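Local atomic coordinates of type IV pilus assembly protein PilF (Thermus thermophilus HB8, PDB entry 5OIU), a protein that probably hydrolyses ATP as a hexameric AAA+ motor that powers the assembly of type IV pili. Residues 9-14 / 58-63; 20-25 / 38-43; 26-31 / 104-109. One frame throughout, in Å; residues are numbered along the deposited sequence.

Contact 1: residues 9-14 / 58-63; sequences QKFVKQ and NAVISV
With CG1 of Val-12 trans to the backbone nitrogen (chi1 178°), its CG2 lies beside that nitrogen and faces the other helix; in Val-63 (chi1 177°) it is the trans branch, CG1, that does the touching, 3.8 Å from CG2 of Val-12, the two short side chains lying alongside one another but pointing opposite ways. The contact is a helix-helix packing in the alpha/beta part near the start of this chain, with its six-stranded antiparallel sheet; the axes of segments 9-14 and 58-63 cross at -61° and come within 9.1 Å. No hydrogen bond spans the interface; the side-chain packing is largely apolar.

Val-63 does most of the work on its helix. Its two methyls divide the opposing surface between them: CG1 is shared by Val-12 and the aliphatic part of Gln-9, whose CG comes to 3.7 Å from it at about a right angle, while CG2 rests on the backbone of Gln-9. One turn earlier, Val-60 carries the packing deeper. CG2 of Val-12 also lies 4.2 Å from the carbonyl O of Val-60.

Ala-8, a small residue just before 9-14, also touches Val-60 and Val-63, and Leu-52 of strand 45-52 packs against both Phe-11 and Val-60. The ring of Phe-11 reaches its valine obliquely, through one ring carbon, CD2, 4.1 Å from CG2 of Val-60.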
ATOM      1  N   GLN C   9      14.995  34.068 -34.006  1.00 59.04           N
ATOM      2  CA  GLN C   9      14.886  32.849 -34.803  1.00 60.88           C
ATOM      3  C   GLN C   9      15.996  32.764 -35.834  1.00 56.51           C
ATOM      4  O   GLN C   9      16.518  31.679 -36.110  1.00 54.29           O
ATOM      5  CB  GLN C   9      13.529  32.793 -35.493  1.00 61.55           C
ATOM      6  CG  GLN C   9      12.938  31.411 -35.569  1.00 61.63           C
ATOM      7  CD  GLN C   9      11.454  31.464 -35.747  1.00 67.81           C
ATOM      8  OE1 GLN C   9      10.784  32.352 -35.204  1.00 65.77           O
ATOM      9  NE2 GLN C   9      10.916  30.517 -36.510  1.00 72.64           N
ATOM     10  N   LYS C  10      16.358  33.902 -36.422  1.00 60.88           N
ATOM     11  CA  LYS C  10      17.426  33.936 -37.408  1.00 53.68           C
ATOM     12  C   LYS C  10      18.772  33.676 -36.755  1.00 57.71           C
ATOM     13  O   LYS C  10      19.672  33.093 -37.380  1.00 56.48           O
ATOM     14  CB  LYS C  10      17.409  35.289 -38.125  1.00 53.62           C
ATOM     15  CG  LYS C  10      18.604  35.562 -39.017  1.00 57.47           C
ATOM     16  CD  LYS C  10      18.439  36.859 -39.799  1.00 59.76           C
ATOM     17  CE  LYS C  10      19.644  37.118 -40.689  1.00 58.58           C
ATOM     18  NZ  LYS C  10      20.659  37.953 -40.012  1.00 53.99           N
ATOM     19  N   PHE C  11      18.923  34.081 -35.494  1.00 57.75           N
ATOM     20  CA  PHE C  11      20.168  33.819 -34.785  1.00 54.57           C
ATOM     21  C   PHE C  11      20.332  32.329 -34.504  1.00 52.64           C
ATOM     22  O   PHE C  11      21.383  31.744 -34.797  1.00 51.43           O
ATOM     23  CB  PHE C  11      20.212  34.620 -33.489  1.00 52.97           C
ATOM     24  CG  PHE C  11      21.432  34.349 -32.678  1.00 55.50           C
ATOM     25  CD1 PHE C  11      22.624  34.984 -32.984  1.00 57.70           C
ATOM     26  CD2 PHE C  11      21.402  33.424 -31.637  1.00 50.67           C
ATOM     27  CE1 PHE C  11      23.769  34.728 -32.256  1.00 56.05           C
ATOM     28  CE2 PHE C  11      22.531  33.154 -30.916  1.00 49.25           C
ATOM     29  CZ  PHE C  11      23.723  33.811 -31.224  1.00 57.04           C
ATOM     30  N   VAL C  12      19.311  31.704 -33.919  1.00 45.23           N
ATOM     31  CA  VAL C  12      19.408  30.281 -33.619  1.00 49.84           C
ATOM     32  C   VAL C  12      19.790  29.523 -34.882  1.00 51.23           C
ATOM     33  O   VAL C  12      20.762  28.759 -34.900  1.00 51.78           O
ATOM     34  CB  VAL C  12      18.093  29.758 -33.004  1.00 46.72           C
ATOM     35  CG1 VAL C  12      18.169  28.262 -32.738  1.00 40.50           C
ATOM     36  CG2 VAL C  12      17.800  30.475 -31.713  1.00 44.78           C
ATOM     37  N   LYS C  13      19.073  29.784 -35.980  1.00 52.60           N
ATOM     38  CA  LYS C  13      19.333  29.058 -37.218  1.00 47.80           C
ATOM     39  C   LYS C  13      20.751  29.293 -37.717  1.00 45.80           C
ATOM     40  O   LYS C  13      21.322  28.427 -38.384  1.00 50.16           O
ATOM     41  CB  LYS C  13      18.306  29.444 -38.282  1.00 51.49           C
ATOM     42  CG  LYS C  13      16.945  28.757 -38.077  1.00 57.91           C
ATOM     43  CD  LYS C  13      15.941  29.057 -39.195  1.00 63.87           C
ATOM     44  CE  LYS C  13      14.586  28.384 -38.920  1.00 67.77           C
ATOM     45  NZ  LYS C  13      13.525  28.748 -39.919  1.00 65.83           N
ATOM     46  N   GLN C  14      21.351  30.428 -37.371  1.00 45.59           N
ATOM     47  CA  GLN C  14      22.720  30.687 -37.799  1.00 43.91           C
ATOM     48  C   GLN C  14      23.731  29.926 -36.952  1.00 45.46           C
ATOM     49  O   GLN C  14      24.698  29.372 -37.490  1.00 49.12           O
ATOM     50  CB  GLN C  14      23.018  32.188 -37.748  1.00 53.57           C
ATOM     51  CG  GLN C  14      24.314  32.615 -38.446  1.00 53.35           C
ATOM     52  CD  GLN C  14      24.462  34.139 -38.544  1.00 65.03           C
ATOM     53  OE1 GLN C  14      23.863  34.889 -37.765  1.00 67.14           O
ATOM     54  NE2 GLN C  14      25.262  34.598 -39.506  1.00 68.00           N
ATOM     55  N   ASN C  58      15.628  36.041 -23.534  1.00 50.59           N
ATOM     56  CA  ASN C  58      14.364  35.314 -23.475  1.00 54.95           C
ATOM     57  C   ASN C  58      13.845  34.977 -24.874  1.00 56.28           C
ATOM     58  O   ASN C  58      13.354  33.865 -25.108  1.00 51.86           O
ATOM     59  CB  ASN C  58      13.345  36.109 -22.664  1.00 57.70           C
ATOM     60  CG  ASN C  58      13.657  36.088 -21.175  1.00 67.52           C
ATOM     61  OD1 ASN C  58      13.713  35.023 -20.556  1.00 68.48           O
ATOM     62  ND2 ASN C  58      13.891  37.263 -20.598  1.00 74.92           N
ATOM     63  N   ALA C  59      13.990  35.900 -25.830  1.00 59.34           N
ATOM     64  CA  ALA C  59      13.605  35.609 -27.211  1.00 54.34           C
ATOM     65  C   ALA C  59      14.371  34.411 -27.761  1.00 52.50           C
ATOM     66  O   ALA C  59      13.780  33.491 -28.337  1.00 55.66           O
ATOM     67  CB  ALA C  59      13.844  36.833 -28.089  1.00 58.24           C
ATOM     68  N   VAL C  60      15.696  34.413 -27.599  1.00 47.09           N
ATOM     69  CA  VAL C  60      16.516  33.299 -28.069  1.00 49.54           C
ATOM     70  C   VAL C  60      16.102  32.002 -27.380  1.00 53.23           C
ATOM     71  O   VAL C  60      15.880  30.972 -28.035  1.00 48.73           O
ATOM     72  CB  VAL C  60      18.007  33.619 -27.851  1.00 49.60           C
ATOM     73  CG1 VAL C  60      18.847  32.353 -27.818  1.00 44.81           C
ATOM     74  CG2 VAL C  60      18.497  34.531 -28.944  1.00 53.26           C
ATOM     75  N   ILE C  61      15.973  32.039 -26.046  1.00 50.04           N
ATOM     76  CA  ILE C  61      15.545  30.866 -25.286  1.00 46.13           C
ATOM     77  C   ILE C  61      14.150  30.425 -25.706  1.00 46.27           C
ATOM     78  O   ILE C  61      13.811  29.242 -25.621  1.00 49.79           O
ATOM     79  CB  ILE C  61      15.637  31.173 -23.774  1.00 46.50           C
ATOM     80  CG1 ILE C  61      17.095  31.165 -23.342  1.00 46.48           C
ATOM     81  CG2 ILE C  61      14.857  30.170 -22.914  1.00 42.24           C
ATOM     82  CD1 ILE C  61      17.656  29.782 -23.188  1.00 44.02           C
ATOM     83  N   SER C  62      13.320  31.352 -26.172  1.00 51.30           N
ATOM     84  CA  SER C  62      11.982  30.964 -26.603  1.00 52.88           C
ATOM     85  C   SER C  62      12.038  30.173 -27.902  1.00 51.01           C
ATOM     86  O   SER C  62      11.389  29.130 -28.032  1.00 47.96           O
ATOM     87  CB  SER C  62      11.100  32.200 -26.753  1.00 57.12           C
ATOM     88  OG  SER C  62       9.739  31.867 -26.534  1.00 68.26           O
ATOM     89  N   VAL C  63      12.818  30.653 -28.876  1.00 53.49           N
ATOM     90  CA  VAL C  63      12.961  29.933 -30.142  1.00 54.34           C
ATOM     91  C   VAL C  63      13.495  28.534 -29.892  1.00 51.92           C
ATOM     92  O   VAL C  63      13.003  27.541 -30.443  1.00 52.93           O
ATOM     93  CB  VAL C  63      13.881  30.705 -31.103  1.00 53.11           C
ATOM     94  CG1 VAL C  63      14.073  29.923 -32.369  1.00 47.46           C
ATOM     95  CG2 VAL C  63      13.301  32.070 -31.400  1.00 59.31           C
TER

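Contact 2: residues 20-25 / 38-43; sequences FLQDAS and VRLRID
Ala-24 and Ile-42 form the apolar side of this contact, the methyl CB of Ala-24 lying 3.9 Å from CG1 of Ile-42 and 4.2 Å from CB of Leu-40. Ile-42 can serve two partners because its CG1 stands beside its own backbone nitrogen (chi1 -74°), which turns that branch to the alanine and carries CD1 on toward Gln-22. There the bent glutamine chain crosses the isoleucine at a slant, with OE1 of Gln-22 4.0 Å from CD1 of Ile-42, a van der Waals contact at the surface, where Gln-22 is exposed.

The backbone supplies the polar part. Ser-25 N donates to the carbonyl O of Arg-41 over 2.8 Å, and the donor sits almost in line with the C=O bond (166° at the oxygen). The same oxygen is approached by CA of Ala-24 at 3.3 Å, so the turn lies close against the strand. This is where helix 6-22 ends and the chain passes into strand 26-31, first in the chain of the antiparallel sheet's strands: Asp-23, with positive phi, closes the helix in a Schellman motif, and Ala-24 and Ser-25 then lead into that strand, lying against the end of strand 36-42.

Among the polar side chains, Ser-25 places OG 3.5 Å from CB of Arg-41, alongside the aliphatic base of the arginine. The guanidinium end leads away from the turn and across a subunit interface, where NE and NH2 make salt bridges to Asp-211 and Asp-213 of the second subunit; NH1 bonds within its own chain to the carbonyl O of Gly-44.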
ATOM      1  N   PHE C  20      27.010  23.052 -37.212  1.00 39.33           N
ATOM      2  CA  PHE C  20      26.996  21.898 -38.108  1.00 41.70           C
ATOM      3  C   PHE C  20      28.170  21.927 -39.088  1.00 41.88           C
ATOM      4  O   PHE C  20      28.894  20.935 -39.230  1.00 41.41           O
ATOM      5  CB  PHE C  20      25.667  21.831 -38.861  1.00 41.56           C
ATOM      6  CG  PHE C  20      25.567  20.664 -39.797  1.00 43.84           C
ATOM      7  CD1 PHE C  20      25.415  19.374 -39.303  1.00 39.49           C
ATOM      8  CD2 PHE C  20      25.636  20.852 -41.178  1.00 45.67           C
ATOM      9  CE1 PHE C  20      25.324  18.289 -40.159  1.00 42.99           C
ATOM     10  CE2 PHE C  20      25.532  19.765 -42.052  1.00 45.28           C
ATOM     11  CZ  PHE C  20      25.385  18.484 -41.542  1.00 48.69           C
ATOM     12  N   LEU C  21      28.374  23.050 -39.781  1.00 37.06           N
ATOM     13  CA  LEU C  21      29.527  23.149 -40.680  1.00 38.17           C
ATOM     14  C   LEU C  21      30.857  23.103 -39.928  1.00 40.71           C
ATOM     15  O   LEU C  21      31.844  22.562 -40.440  1.00 37.05           O
ATOM     16  CB  LEU C  21      29.448  24.427 -41.503  1.00 31.43           C
ATOM     17  CG  LEU C  21      28.182  24.600 -42.331  1.00 42.33           C
ATOM     18  CD1 LEU C  21      28.034  26.056 -42.748  1.00 41.59           C
ATOM     19  CD2 LEU C  21      28.194  23.663 -43.545  1.00 36.24           C
ATOM     20  N   GLN C  22      30.916  23.669 -38.721  1.00 41.98           N
ATOM     21  CA  GLN C  22      32.148  23.604 -37.943  1.00 44.73           C
ATOM     22  C   GLN C  22      32.527  22.184 -37.546  1.00 51.49           C
ATOM     23  O   GLN C  22      33.687  21.954 -37.169  1.00 46.85           O
ATOM     24  CB  GLN C  22      32.016  24.437 -36.667  1.00 46.32           C
ATOM     25  CG  GLN C  22      32.372  25.873 -36.863  1.00 50.53           C
ATOM     26  CD  GLN C  22      33.682  26.008 -37.589  1.00 51.29           C
ATOM     27  OE1 GLN C  22      34.652  25.276 -37.306  1.00 46.92           O
ATOM     28  NE2 GLN C  22      33.724  26.927 -38.547  1.00 48.38           N
ATOM     29  N   ASP C  23      31.571  21.241 -37.610  1.00 45.25           N
ATOM     30  CA  ASP C  23      31.661  19.961 -36.907  1.00 45.48           C
ATOM     31  C   ASP C  23      31.756  20.151 -35.383  1.00 42.20           C
ATOM     32  O   ASP C  23      32.327  19.327 -34.672  1.00 35.70           O
ATOM     33  CB  ASP C  23      32.829  19.124 -37.435  1.00 48.13           C
ATOM     34  CG  ASP C  23      32.470  17.673 -37.597  1.00 65.40           C
ATOM     35  OD1 ASP C  23      32.197  17.017 -36.562  1.00 68.76           O
ATOM     36  OD2 ASP C  23      32.448  17.191 -38.759  1.00 77.67           O
ATOM     37  N   ALA C  24      31.172  21.225 -34.863  1.00 40.34           N
ATOM     38  CA  ALA C  24      31.132  21.435 -33.421  1.00 38.12           C
ATOM     39  C   ALA C  24      30.222  20.419 -32.736  1.00 40.57           C
ATOM     40  O   ALA C  24      29.184  20.005 -33.270  1.00 39.25           O
ATOM     41  CB  ALA C  24      30.649  22.847 -33.096  1.00 42.36           C
ATOM     42  N   SER C  25      30.612  20.037 -31.522  1.00 39.48           N
ATOM     43  CA  SER C  25      29.873  19.023 -30.788  1.00 37.53           C
ATOM     44  C   SER C  25      28.775  19.598 -29.901  1.00 37.02           C
ATOM     45  O   SER C  25      27.786  18.906 -29.654  1.00 41.81           O
ATOM     46  CB  SER C  25      30.829  18.187 -29.938  1.00 28.81           C
ATOM     47  OG  SER C  25      31.393  18.987 -28.930  1.00 36.31           O
ATOM     48  N   VAL C  38      27.765  33.209 -26.489  1.00 44.31           N
ATOM     49  CA  VAL C  38      27.531  31.965 -27.209  1.00 41.07           C
ATOM     50  C   VAL C  38      28.883  31.310 -27.427  1.00 42.26           C
ATOM     51  O   VAL C  38      29.812  31.947 -27.934  1.00 43.65           O
ATOM     52  CB  VAL C  38      26.806  32.223 -28.541  1.00 44.14           C
ATOM     53  CG1 VAL C  38      26.646  30.942 -29.363  1.00 39.44           C
ATOM     54  CG2 VAL C  38      25.468  32.854 -28.271  1.00 44.26           C
ATOM     55  N   ARG C  39      29.006  30.053 -27.018  1.00 40.54           N
ATOM     56  CA  ARG C  39      30.234  29.299 -27.208  1.00 36.17           C
ATOM     57  C   ARG C  39      29.927  28.024 -27.981  1.00 38.31           C
ATOM     58  O   ARG C  39      28.822  27.474 -27.886  1.00 39.80           O
ATOM     59  CB  ARG C  39      30.897  28.956 -25.864  1.00 35.58           C
ATOM     60  CG  ARG C  39      31.265  30.166 -24.981  1.00 42.99           C
ATOM     61  CD  ARG C  39      31.131  29.839 -23.465  1.00 43.02           C
ATOM     62  NE  ARG C  39      32.355  29.270 -22.893  1.00 35.04           N
ATOM     63  CZ  ARG C  39      32.449  28.759 -21.665  1.00 41.41           C
ATOM     64  NH1 ARG C  39      31.395  28.747 -20.858  1.00 36.01           N
ATOM     65  NH2 ARG C  39      33.608  28.260 -21.234  1.00 40.22           N
ATOM     66  N   LEU C  40      30.916  27.560 -28.750  1.00 37.70           N
ATOM     67  CA  LEU C  40      30.858  26.290 -29.468  1.00 31.14           C
ATOM     68  C   LEU C  40      31.971  25.401 -28.940  1.00 34.15           C
ATOM     69  O   LEU C  40      33.106  25.865 -28.803  1.00 39.01           O
ATOM     70  CB  LEU C  40      31.038  26.490 -30.985  1.00 30.90           C
ATOM     71  CG  LEU C  40      30.086  27.407 -31.778  1.00 35.66           C
ATOM     72  CD1 LEU C  40      30.384  27.413 -33.290  1.00 38.15           C
ATOM     73  CD2 LEU C  40      28.623  27.027 -31.547  1.00 38.57           C
ATOM     74  N   ARG C  41      31.670  24.129 -28.648  1.00 33.05           N
ATOM     75  CA  ARG C  41      32.749  23.161 -28.426  1.00 33.78           C
ATOM     76  C   ARG C  41      33.243  22.595 -29.769  1.00 36.17           C
ATOM     77  O   ARG C  41      32.505  21.895 -30.484  1.00 36.87           O
ATOM     78  CB  ARG C  41      32.327  22.033 -27.487  1.00 30.38           C
ATOM     79  CG  ARG C  41      33.559  21.367 -26.839  1.00 35.65           C
ATOM     80  CD  ARG C  41      33.248  20.223 -25.872  1.00 38.68           C
ATOM     81  NE  ARG C  41      32.539  20.675 -24.672  1.00 37.14           N
ATOM     82  CZ  ARG C  41      33.147  21.100 -23.570  1.00 39.18           C
ATOM     83  NH1 ARG C  41      34.480  21.124 -23.526  1.00 30.07           N
ATOM     84  NH2 ARG C  41      32.427  21.486 -22.514  1.00 34.81           N
ATOM     85  N   ILE C  42      34.499  22.896 -30.099  1.00 34.70           N
ATOM     86  CA  ILE C  42      35.188  22.382 -31.280  1.00 36.45           C
ATOM     87  C   ILE C  42      36.412  21.604 -30.812  1.00 33.99           C
ATOM     88  O   ILE C  42      37.236  22.135 -30.057  1.00 36.20           O
ATOM     89  CB  ILE C  42      35.601  23.522 -32.231  1.00 39.89           C
ATOM     90  CG1 ILE C  42      34.382  24.065 -32.978  1.00 40.90           C
ATOM     91  CG2 ILE C  42      36.713  23.075 -33.186  1.00 35.34           C
ATOM     92  CD1 ILE C  42      34.493  25.542 -33.268  1.00 43.88           C
ATOM     93  N   ASP C  43      36.523  20.348 -31.248  1.00 30.51           N
ATOM     94  CA  ASP C  43      37.651  19.485 -30.883  1.00 28.44           C
ATOM     95  C   ASP C  43      37.901  19.455 -29.375  1.00 33.56           C
ATOM     96  O   ASP C  43      39.037  19.479 -28.909  1.00 35.70           O
ATOM     97  CB  ASP C  43      38.921  19.907 -31.619  1.00 29.19           C
ATOM     98  CG  ASP C  43      38.772  19.858 -33.132  1.00 33.30           C
ATOM     99  OD1 ASP C  43      37.855  19.184 -33.651  1.00 37.42           O
ATOM    100  OD2 ASP C  43      39.595  20.493 -33.809  1.00 39.30           O
TER

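Contact 3: residues 26-31 / 104-109; sequences DIHIEP and GEKAVM
NZ of Lys-106 is gripped by two groups of the facing strand: a salt bridge of 2.6 Å to OE1 of Glu-30 and a hydrogen bond of 3.1 Å to ND1 of His-28. The ammonium meets the imidazole at its edge, only 2° out of the ring plane, but reaches the carboxylate on the anti side of OE1, 33° out of plane. An extended lysine chain, with CG trans to the backbone nitrogen (chi1 169°), runs beside Glu-30 to get there. Val-108 CG2 covers one face of the His-28 ring in a CH-pi contact, 4.1 Å from the centroid. With a methionine in place of Lys-106, Glu-30 and His-28 ND1 would probably each lose a partner and the glutamate its cross-strand countercharge.

The backbones form antiparallel pairs, hydrogen-bonded at Ile-27 with Met-109 and at Ile-29 with Ala-107, non-hydrogen-bonded at His-28 with Val-108. Both bonds of the first pair are 2.8 Å, between N of each residue and O of the other.

On the polar face, His-28 NE2 bonds to Asp-211, and Glu-30 OE1 to Asn-188, both of the second subunit. The opposite face is apolar: CD1 of Ile-27 meets CE of Met-109, and helices pack over it, Ile-27 against Val-15 and Ala-19 of helix 6-22, Ile-29 and Ala-107 against helix 57-67, in a sheet continued by strands 36-42 and 90-101.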
ATOM      1  N   ASP C  26      28.906  20.833 -29.416  1.00 34.54           N
ATOM      2  CA  ASP C  26      27.909  21.407 -28.512  1.00 35.14           C
ATOM      3  C   ASP C  26      27.823  22.918 -28.713  1.00 37.45           C
ATOM      4  O   ASP C  26      28.803  23.568 -29.097  1.00 39.84           O
ATOM      5  CB  ASP C  26      28.242  21.099 -27.039  1.00 34.79           C
ATOM      6  CG  ASP C  26      28.516  19.607 -26.787  1.00 40.98           C
ATOM      7  OD1 ASP C  26      27.537  18.863 -26.585  1.00 45.76           O
ATOM      8  OD2 ASP C  26      29.696  19.162 -26.802  1.00 34.06           O
ATOM      9  N   ILE C  27      26.648  23.472 -28.418  1.00 38.66           N
ATOM     10  CA  ILE C  27      26.384  24.910 -28.476  1.00 36.86           C
ATOM     11  C   ILE C  27      25.924  25.365 -27.101  1.00 39.67           C
ATOM     12  O   ILE C  27      24.910  24.863 -26.590  1.00 43.85           O
ATOM     13  CB  ILE C  27      25.304  25.251 -29.510  1.00 39.77           C
ATOM     14  CG1 ILE C  27      25.622  24.667 -30.875  1.00 38.96           C
ATOM     15  CG2 ILE C  27      25.105  26.730 -29.597  1.00 33.87           C
ATOM     16  CD1 ILE C  27      24.527  24.968 -31.876  1.00 43.12           C
ATOM     17  N   HIS C  28      26.638  26.332 -26.516  1.00 42.26           N
ATOM     18  CA  HIS C  28      26.315  26.887 -25.199  1.00 34.04           C
ATOM     19  C   HIS C  28      25.849  28.329 -25.336  1.00 39.02           C
ATOM     20  O   HIS C  28      26.587  29.171 -25.865  1.00 40.79           O
ATOM     21  CB  HIS C  28      27.519  26.864 -24.259  1.00 34.07           C
ATOM     22  CG  HIS C  28      28.034  25.494 -23.971  1.00 38.91           C
ATOM     23  ND1 HIS C  28      28.144  24.999 -22.690  1.00 37.04           N
ATOM     24  CD2 HIS C  28      28.495  24.523 -24.795  1.00 33.34           C
ATOM     25  CE1 HIS C  28      28.643  23.777 -22.738  1.00 34.79           C
ATOM     26  NE2 HIS C  28      28.869  23.465 -24.003  1.00 28.84           N
ATOM     27  N   ILE C  29      24.658  28.623 -24.805  1.00 37.06           N
ATOM     28  CA  ILE C  29      24.088  29.967 -24.791  1.00 32.81           C
ATOM     29  C   ILE C  29      23.989  30.397 -23.331  1.00 42.32           C
ATOM     30  O   ILE C  29      23.020  30.059 -22.634  1.00 46.33           O
ATOM     31  CB  ILE C  29      22.734  30.019 -25.506  1.00 35.03           C
ATOM     32  CG1 ILE C  29      22.926  29.549 -26.953  1.00 40.06           C
ATOM     33  CG2 ILE C  29      22.164  31.433 -25.489  1.00 37.52           C
ATOM     34  CD1 ILE C  29      21.740  29.774 -27.874  1.00 41.63           C
ATOM     35  N   GLU C  30      24.997  31.140 -22.856  1.00 42.20           N
ATOM     36  CA  GLU C  30      25.142  31.476 -21.444  1.00 38.73           C
ATOM     37  C   GLU C  30      24.782  32.926 -21.173  1.00 40.94           C
ATOM     38  O   GLU C  30      25.515  33.828 -21.600  1.00 38.25           O
ATOM     39  CB  GLU C  30      26.574  31.224 -20.963  1.00 42.42           C
ATOM     40  CG  GLU C  30      27.277  29.997 -21.530  1.00 40.88           C
ATOM     41  CD  GLU C  30      28.518  29.635 -20.716  1.00 45.80           C
ATOM     42  OE1 GLU C  30      28.822  28.430 -20.578  1.00 39.17           O
ATOM     43  OE2 GLU C  30      29.189  30.568 -20.199  1.00 57.89           O
ATOM     44  N   PRO C  31      23.734  33.202 -20.402  1.00 44.98           N
ATOM     45  CA  PRO C  31      23.578  34.555 -19.850  1.00 51.99           C
ATOM     46  C   PRO C  31      24.687  34.843 -18.841  1.00 42.48           C
ATOM     47  O   PRO C  31      25.006  34.009 -17.996  1.00 43.91           O
ATOM     48  CB  PRO C  31      22.196  34.508 -19.185  1.00 45.25           C
ATOM     49  CG  PRO C  31      22.056  33.084 -18.779  1.00 43.71           C
ATOM     50  CD  PRO C  31      22.766  32.256 -19.827  1.00 36.52           C
ATOM     51  N   GLY C 104      19.651  34.071 -15.768  1.00 43.95           N
ATOM     52  CA  GLY C 104      18.623  33.640 -16.687  1.00 42.57           C
ATOM     53  C   GLY C 104      18.841  32.192 -17.051  1.00 44.05           C
ATOM     54  O   GLY C 104      19.545  31.458 -16.354  1.00 47.23           O
ATOM     55  N   GLU C 105      18.251  31.766 -18.159  1.00 45.39           N
ATOM     56  CA  GLU C 105      18.327  30.369 -18.569  1.00 44.50           C
ATOM     57  C   GLU C 105      19.480  30.146 -19.537  1.00 42.14           C
ATOM     58  O   GLU C 105      19.632  30.874 -20.525  1.00 37.39           O
ATOM     59  CB  GLU C 105      17.019  29.917 -19.205  1.00 44.91           C
ATOM     60  CG  GLU C 105      15.866  29.961 -18.235  1.00 46.58           C
ATOM     61  CD  GLU C 105      14.597  29.443 -18.855  1.00 52.64           C
ATOM     62  OE1 GLU C 105      13.879  30.255 -19.483  1.00 55.70           O
ATOM     63  OE2 GLU C 105      14.343  28.220 -18.737  1.00 47.58           O
ATOM     64  N   LYS C 106      20.287  29.136 -19.246  1.00 40.83           N
ATOM     65  CA  LYS C 106      21.355  28.714 -20.128  1.00 40.24           C
ATOM     66  C   LYS C 106      20.848  27.548 -20.951  1.00 42.09           C
ATOM     67  O   LYS C 106      20.164  26.663 -20.436  1.00 42.92           O
ATOM     68  CB  LYS C 106      22.607  28.307 -19.348  1.00 36.08           C
ATOM     69  CG  LYS C 106      23.626  27.619 -20.228  1.00 38.09           C
ATOM     70  CD  LYS C 106      24.939  27.312 -19.542  1.00 35.99           C
ATOM     71  CE  LYS C 106      25.889  26.680 -20.560  1.00 36.71           C
ATOM     72  NZ  LYS C 106      27.235  26.400 -20.052  1.00 33.98           N
ATOM     73  N   ALA C 107      21.148  27.559 -22.236  1.00 41.54           N
ATOM     74  CA  ALA C 107      20.723  26.480 -23.107  1.00 40.33           C
ATOM     75  C   ALA C 107      21.960  25.794 -23.658  1.00 42.36           C
ATOM     76  O   ALA C 107      22.896  26.464 -24.106  1.00 39.41           O
ATOM     77  CB  ALA C 107      19.833  27.008 -24.227  1.00 40.69           C
ATOM     78  N   VAL C 108      21.991  24.465 -23.588  1.00 42.04           N
ATOM     79  CA  VAL C 108      23.041  23.685 -24.232  1.00 40.20           C
ATOM     80  C   VAL C 108      22.377  22.824 -25.292  1.00 42.72           C
ATOM     81  O   VAL C 108      21.341  22.194 -25.034  1.00 42.04           O
ATOM     82  CB  VAL C 108      23.841  22.823 -23.234  1.00 38.53           C
ATOM     83  CG1 VAL C 108      24.797  21.899 -23.985  1.00 37.09           C
ATOM     84  CG2 VAL C 108      24.649  23.696 -22.267  1.00 32.03           C
ATOM     85  N   MET C 109      22.947  22.823 -26.489  1.00 39.71           N
ATOM     86  CA  MET C 109      22.488  21.944 -27.552  1.00 38.55           C
ATOM     87  C   MET C 109      23.655  21.071 -27.995  1.00 41.09           C
ATOM     88  O   MET C 109      24.616  21.572 -28.591  1.00 38.05           O
ATOM     89  CB  MET C 109      21.913  22.756 -28.708  1.00 38.30           C
ATOM     90  CG  MET C 109      20.490  23.226 -28.462  1.00 42.47           C
ATOM     91  SD  MET C 109      19.818  24.288 -29.751  1.00 44.35           S
ATOM     92  CE  MET C 109      21.073  25.571 -29.840  1.00 38.71           C
TER

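In the fold
From the N terminus, helix 6-22 enters contact 1 near its start and contact 2 at its end, then turns straight into strand 26-31 of contact 3. Strand 36-42 returns beside it, closing the short loop of contact 2, which is nested inside the longer loop that contact 1 closes at helix 57-67. Contact 3 closes last, when strand 104-109 arrives, and its loop crosses both others. Together they tie two helices to one face of the antiparallel sheet: Val-60 and Ile-61 rest on Ile-29 and Ala-107, and Phe-11 on Val-38. Contacts 2 and 3 are joined by the salt bridge of Arg-39 with Glu-30, and both touch the second subunit.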